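Local coordinates for protein sorting nexin GRD19 (Saccharomyces cerevisiae, PDB 1OCS) that binds phosphatidylinositol 3-phosphate through its PX domain and helps retrieve late Golgi membrane proteins from the prevacuolar compartment, at residues Phe57-Glu61 with Ile124-Arg128; Phe85-Arg89 with Leu131-Met135. All blocks are in the same frame, centred on the assembly; numbering follows the deposited sequence.

Interaction 1: residues Phe57-Glu61 with Ile124-Arg128; sequences FTDYE and IEERR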
loop_
_atom_site.group_PDB
_atom_site.type_symbol
_atom_site.label_atom_id
_atom_site.label_comp_id
_atom_site.label_asym_id
_atom_site.label_seq_id
_atom_site.Cartn_x
_atom_site.Cartn_y
_atom_site.Cartn_z
ATOM N N PHE A 57 12.470 -10.388 -7.474
ATOM C CA PHE A 57 11.179 -9.747 -7.255
ATOM C C PHE A 57 11.368 -8.263 -6.976
ATOM O O PHE A 57 12.479 -7.813 -6.686
ATOM C CB PHE A 57 10.465 -10.404 -6.063
ATOM C CG PHE A 57 10.998 -9.975 -4.712
ATOM C CD1 PHE A 57 10.363 -8.970 -3.983
ATOM C CD2 PHE A 57 12.136 -10.571 -4.171
ATOM C CE1 PHE A 57 10.852 -8.567 -2.736
ATOM C CE2 PHE A 57 12.634 -10.176 -2.928
ATOM C CZ PHE A 57 11.990 -9.172 -2.207
ATOM N N THR A 58 10.289 -7.495 -7.075
ATOM C CA THR A 58 10.395 -6.077 -6.775
ATOM C C THR A 58 9.344 -5.655 -5.762
ATOM O O THR A 58 8.230 -6.190 -5.723
ATOM C CB THR A 58 10.298 -5.175 -8.050
ATOM O OG1 THR A 58 9.124 -4.367 -7.988
ATOM C CG2 THR A 58 10.286 -6.000 -9.312
ATOM N N ASP A 59 9.725 -4.736 -4.887
ATOM C CA ASP A 59 8.778 -4.233 -3.912
ATOM C C ASP A 59 8.912 -2.724 -3.861
ATOM O O ASP A 59 9.847 -2.154 -4.436
ATOM C CB ASP A 59 8.978 -4.889 -2.536
ATOM C CG ASP A 59 10.364 -4.676 -1.963
ATOM O OD1 ASP A 59 10.628 -5.268 -0.898
ATOM O OD2 ASP A 59 11.175 -3.931 -2.558
ATOM N N TYR A 60 7.960 -2.079 -3.203
ATOM C CA TYR A 60 7.930 -0.630 -3.125
ATOM C C TYR A 60 7.874 -0.165 -1.686
ATOM O O TYR A 60 7.301 -0.833 -0.828
ATOM C CB TYR A 60 6.700 -0.108 -3.872
ATOM C CG TYR A 60 6.562 -0.679 -5.266
ATOM C CD1 TYR A 60 6.186 -2.011 -5.462
ATOM C CD2 TYR A 60 6.865 0.092 -6.387
ATOM C CE1 TYR A 60 6.122 -2.563 -6.738
ATOM C CE2 TYR A 60 6.803 -0.450 -7.669
ATOM C CZ TYR A 60 6.435 -1.777 -7.837
ATOM O OH TYR A 60 6.411 -2.324 -9.097
ATOM N N GLU A 61 8.471 0.988 -1.426
ATOM C CA GLU A 61 8.454 1.530 -0.082
ATOM C C GLU A 61 7.243 2.434 0.128
ATOM O O GLU A 61 6.890 3.243 -0.733
ATOM C CB GLU A 61 9.730 2.332 0.195
ATOM C CG GLU A 61 9.732 3.012 1.554
ATOM C CD GLU A 61 10.988 3.827 1.797
ATOM O OE1 GLU A 61 12.080 3.233 1.834
ATOM O OE2 GLU A 61 10.880 5.059 1.947
ATOM N N ILE A 124 7.634 -1.054 -13.817
ATOM C CA ILE A 124 7.876 -0.702 -12.422
ATOM C C ILE A 124 7.557 0.762 -12.126
ATOM O O ILE A 124 6.930 1.068 -11.113
ATOM C CB ILE A 124 9.331 -1.030 -12.008
ATOM C CG1 ILE A 124 9.549 -2.549 -12.072
ATOM C CG2 ILE A 124 9.599 -0.536 -10.590
ATOM C CD1 ILE A 124 10.957 -3.002 -11.718
ATOM N N GLU A 125 7.969 1.663 -13.010
ATOM C CA GLU A 125 7.691 3.082 -12.807
ATOM C C GLU A 125 6.193 3.351 -12.910
ATOM O O GLU A 125 5.647 4.167 -12.165
ATOM C CB GLU A 125 8.444 3.938 -13.831
ATOM C CG GLU A 125 8.091 5.418 -13.765
ATOM C CD GLU A 125 8.386 6.043 -12.411
ATOM O OE1 GLU A 125 7.916 7.177 -12.169
ATOM O OE2 GLU A 125 9.088 5.408 -11.592
ATOM N N GLU A 126 5.527 2.663 -13.833
ATOM C CA GLU A 126 4.091 2.831 -14.004
ATOM C C GLU A 126 3.366 2.324 -12.764
ATOM O O GLU A 126 2.384 2.917 -12.328
ATOM C CB GLU A 126 3.606 2.084 -15.252
ATOM C CG GLU A 126 4.142 2.684 -16.553
ATOM C CD GLU A 126 3.574 2.023 -17.800
ATOM O OE1 GLU A 126 3.839 0.819 -18.019
ATOM O OE2 GLU A 126 2.860 2.715 -18.562
ATOM N N ARG A 127 3.854 1.229 -12.190
ATOM C CA ARG A 127 3.240 0.695 -10.983
ATOM C C ARG A 127 3.495 1.627 -9.808
ATOM O O ARG A 127 2.602 1.870 -8.999
ATOM C CB ARG A 127 3.781 -0.700 -10.661
ATOM C CG ARG A 127 3.134 -1.779 -11.499
ATOM C CD ARG A 127 3.472 -3.183 -11.030
ATOM N NE ARG A 127 2.505 -4.122 -11.590
ATOM C CZ ARG A 127 2.549 -5.439 -11.439
ATOM N NH1 ARG A 127 3.528 -6.002 -10.741
ATOM N NH2 ARG A 127 1.597 -6.187 -11.985
ATOM N N ARG A 128 4.714 2.148 -9.720
ATOM C CA ARG A 128 5.064 3.057 -8.636
ATOM C C ARG A 128 4.099 4.243 -8.633
ATOM O O ARG A 128 3.482 4.546 -7.615
ATOM C CB ARG A 128 6.493 3.569 -8.807
ATOM C CG ARG A 128 7.031 4.305 -7.593
ATOM C CD ARG A 128 7.855 5.503 -8.010
ATOM N NE ARG A 128 7.014 6.495 -8.666
ATOM C CZ ARG A 128 7.462 7.620 -9.212
ATOM N NH1 ARG A 128 6.608 8.459 -9.784
ATOM N NH2 ARG A 128 8.760 7.907 -9.190
HETATM O O HOH W 1 6.069 -5.024 -9.355
#
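Tyr60 lays its phenol against one turn of the helix, between Ile124 and Arg127. The hydroxyl end rests on the aliphatic part of Arg127, with OH 3.5 Å from Arg127 CB and 3.6 Å from Arg127 CD; the two side chains cross at about a right angle. One ring edge faces helix backbone: Tyr60 CE2 lies 3.8 Å from Ile124 O, near the ring plane, an oxygen already bonded to Arg128 N within the helix. Ile124 CG2 packs near the same corner of the ring, 4.0 Å from Tyr60 CE2. Two residues earlier on the strand, Thr58 meets Ile124 tip to tip, CG2 to CD1 at 3.9 Å. Polar contact across the gap runs through a water, 2.7 Å from Tyr60 OH and close to the ring plane; Arg127 NH1 donates to it at 3.1 Å from the edge of the guanidinium, and Thr58 OG1 adds a weak third bond. With CG anti to the carbonyl carbon (chi1 -80°) and an extended chain beyond, Arg127 runs past the phenol and carries its guanidinium clear of the ring. Gly111 O takes a bond from Arg127 NH2 and Tyr82 makes a cation-pi contact with it, which together probably limit how the group can turn. Tyr60 is tied by backbone bonds to Arg80 of strand 75-81. The strand belongs to the three-stranded antiparallel sheet of the PX domain, packed here on helix 121-139, and Arg127 is, with Arg81, Ser83 and Lys112, among the residues that bind phosphatidylinositol 3-phosphate.

Interaction 2: residues Phe85-Arg89 with Leu131-Met135; sequences FEFFR and LNTWM
Met135 SD approaches two phenylalanines of the facing helix obliquely, making a Met-aromatic contact with each: SD is 5.3 Å from the centroid of the Phe85 ring and 5.5 Å from that of the Phe88 ring. Its methyl goes on to Phe88, CE to CE2 at 4.0 Å. Leu131 covers one face of Phe85 in a CH-pi contact, CD2 standing 3.9 Å from the ring centroid and 17° off the normal. Trp134 meets Phe88 rim to rim, the planes nearly perpendicular at 87° and neither ring over the other's face; Trp134 CH2 comes to 3.7 Å from Phe88 CD2. These residues join helix 82-89 to helix 121-139 inside the helical part of the PX fold, where Phe154 of helix 149-156 also packs on both phenylalanines. With an alanine at Phe85 the CH-pi face is gone; Leu131 CD2 is likely to lose its packing partner and a gap to open beside the Met135 sulfur. Arg89 holds CG anti to the backbone N (chi1 -173°), and its extended chain crosses Trp134 at about a right angle, CG lying 4.0 Å from CZ2. Both Arg89 NE and Trp134 NE1 donate to Pro107 O.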
loop_
_atom_site.group_PDB
_atom_site.type_symbol
_atom_site.label_atom_id
_atom_site.label_comp_id
_atom_site.label_asym_id
_atom_site.label_seq_id
_atom_site.Cartn_x
_atom_site.Cartn_y
_atom_site.Cartn_z
ATOM N N PHE A 85 -0.242 -5.412 -2.182
ATOM C CA PHE A 85 -1.290 -4.427 -2.435
ATOM C C PHE A 85 -2.559 -5.159 -2.881
ATOM O O PHE A 85 -3.673 -4.790 -2.493
ATOM C CB PHE A 85 -0.859 -3.446 -3.536
ATOM C CG PHE A 85 0.075 -2.359 -3.063
ATOM C CD1 PHE A 85 -0.427 -1.133 -2.630
ATOM C CD2 PHE A 85 1.453 -2.552 -3.072
ATOM C CE1 PHE A 85 0.431 -0.109 -2.214
ATOM C CE2 PHE A 85 2.321 -1.531 -2.656
ATOM C CZ PHE A 85 1.806 -0.310 -2.228
ATOM N N GLU A 86 -2.386 -6.194 -3.701
ATOM C CA GLU A 86 -3.528 -6.966 -4.181
ATOM C C GLU A 86 -4.229 -7.654 -3.018
ATOM O O GLU A 86 -5.457 -7.684 -2.950
ATOM C CB GLU A 86 -3.085 -8.022 -5.199
ATOM C CG GLU A 86 -2.720 -7.460 -6.562
ATOM C CD GLU A 86 -2.273 -8.544 -7.534
ATOM O OE1 GLU A 86 -1.287 -9.256 -7.237
ATOM O OE2 GLU A 86 -2.913 -8.682 -8.594
ATOM N N PHE A 87 -3.443 -8.223 -2.114
ATOM C CA PHE A 87 -4.003 -8.893 -0.954
ATOM C C PHE A 87 -4.683 -7.856 -0.063
ATOM O O PHE A 87 -5.763 -8.097 0.467
ATOM C CB PHE A 87 -2.904 -9.609 -0.168
ATOM C CG PHE A 87 -3.420 -10.421 0.980
ATOM C CD1 PHE A 87 -4.309 -11.468 0.761
ATOM C CD2 PHE A 87 -3.029 -10.136 2.283
ATOM C CE1 PHE A 87 -4.801 -12.220 1.827
ATOM C CE2 PHE A 87 -3.516 -10.884 3.357
ATOM C CZ PHE A 87 -4.403 -11.925 3.127
ATOM N N PHE A 88 -4.047 -6.698 0.089
ATOM C CA PHE A 88 -4.594 -5.617 0.910
ATOM C C PHE A 88 -5.955 -5.157 0.384
ATOM O O PHE A 88 -6.886 -4.954 1.165
ATOM C CB PHE A 88 -3.612 -4.435 0.943
ATOM C CG PHE A 88 -4.186 -3.173 1.537
ATOM C CD1 PHE A 88 -4.678 -3.154 2.837
ATOM C CD2 PHE A 88 -4.216 -1.996 0.794
ATOM C CE1 PHE A 88 -5.191 -1.978 3.394
ATOM C CE2 PHE A 88 -4.725 -0.817 1.339
ATOM C CZ PHE A 88 -5.214 -0.811 2.645
ATOM N N ARG A 89 -6.075 -4.994 -0.933
ATOM C CA ARG A 89 -7.343 -4.555 -1.514
ATOM C C ARG A 89 -8.451 -5.553 -1.184
ATOM O O ARG A 89 -9.554 -5.158 -0.815
ATOM C CB ARG A 89 -7.229 -4.387 -3.034
ATOM C CG ARG A 89 -8.477 -3.775 -3.690
ATOM C CD ARG A 89 -8.259 -3.488 -5.183
ATOM N NE ARG A 89 -9.356 -2.719 -5.772
ATOM C CZ ARG A 89 -10.509 -3.239 -6.187
ATOM N NH1 ARG A 89 -10.733 -4.545 -6.092
ATOM N NH2 ARG A 89 -11.450 -2.446 -6.691
ATOM N N LEU A 131 0.465 3.033 -7.945
ATOM C CA LEU A 131 0.306 2.653 -6.545
ATOM C C LEU A 131 0.321 3.867 -5.619
ATOM O O LEU A 131 -0.401 3.900 -4.622
ATOM C CB LEU A 131 1.400 1.666 -6.137
ATOM C CG LEU A 131 1.316 0.278 -6.787
ATOM C CD1 LEU A 131 2.528 -0.531 -6.400
ATOM C CD2 LEU A 131 0.042 -0.430 -6.352
ATOM N N ASN A 132 1.152 4.856 -5.941
ATOM C CA ASN A 132 1.237 6.065 -5.128
ATOM C C ASN A 132 -0.124 6.762 -5.127
ATOM O O ASN A 132 -0.669 7.086 -4.078
ATOM C CB ASN A 132 2.307 7.014 -5.684
ATOM C CG ASN A 132 2.454 8.280 -4.850
ATOM O OD1 ASN A 132 2.876 8.229 -3.694
ATOM N ND2 ASN A 132 2.091 9.423 -5.433
ATOM N N THR A 133 -0.674 6.975 -6.317
ATOM C CA THR A 133 -1.973 7.625 -6.458
ATOM C C THR A 133 -3.073 6.822 -5.762
ATOM O O THR A 133 -3.916 7.384 -5.059
ATOM C CB THR A 133 -2.338 7.800 -7.949
ATOM O OG1 THR A 133 -1.395 8.685 -8.563
ATOM C CG2 THR A 133 -3.738 8.378 -8.102
ATOM N N TRP A 134 -3.052 5.506 -5.956
ATOM C CA TRP A 134 -4.043 4.617 -5.356
ATOM C C TRP A 134 -3.991 4.685 -3.828
ATOM O O TRP A 134 -5.020 4.816 -3.164
ATOM C CB TRP A 134 -3.783 3.173 -5.801
ATOM C CG TRP A 134 -4.870 2.200 -5.422
ATOM C CD1 TRP A 134 -6.042 1.983 -6.087
ATOM C CD2 TRP A 134 -4.877 1.311 -4.297
ATOM N NE1 TRP A 134 -6.776 1.011 -5.450
ATOM C CE2 TRP A 134 -6.085 0.580 -4.348
ATOM C CE3 TRP A 134 -3.976 1.059 -3.248
ATOM C CZ2 TRP A 134 -6.421 -0.390 -3.393
ATOM C CZ3 TRP A 134 -4.310 0.096 -2.297
ATOM C CH2 TRP A 134 -5.524 -0.619 -2.379
ATOM N N MET A 135 -2.784 4.597 -3.278
ATOM C CA MET A 135 -2.602 4.622 -1.832
ATOM C C MET A 135 -3.066 5.934 -1.204
ATOM O O MET A 135 -3.686 5.926 -0.142
ATOM C CB MET A 135 -1.132 4.364 -1.489
ATOM C CG MET A 135 -0.903 3.749 -0.124
ATOM S SD MET A 135 -1.824 2.202 0.122
ATOM C CE MET A 135 -2.393 2.442 1.782
#

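Both interactions draw on helix 121-139, interaction 1 on its earlier turns against strand 57-66 and interaction 2 further along against helix 82-89. Each is buried, but the centre of interaction 2 lies about 4 Å from the centre of the chain, that of interaction 1 about 11 Å. Their chemistry differs: the sheet-side contact is mixed, with a bridging water and an arginine of the lipid site, whereas the helix pair is packed by aromatic rings, leucine and a thioether, with polar ends turned to the loop at Pro107. They meet directly where Tyr60 CD1 lies 4.1 Å from Leu131 CD1, making the packing continuous from sheet to helices.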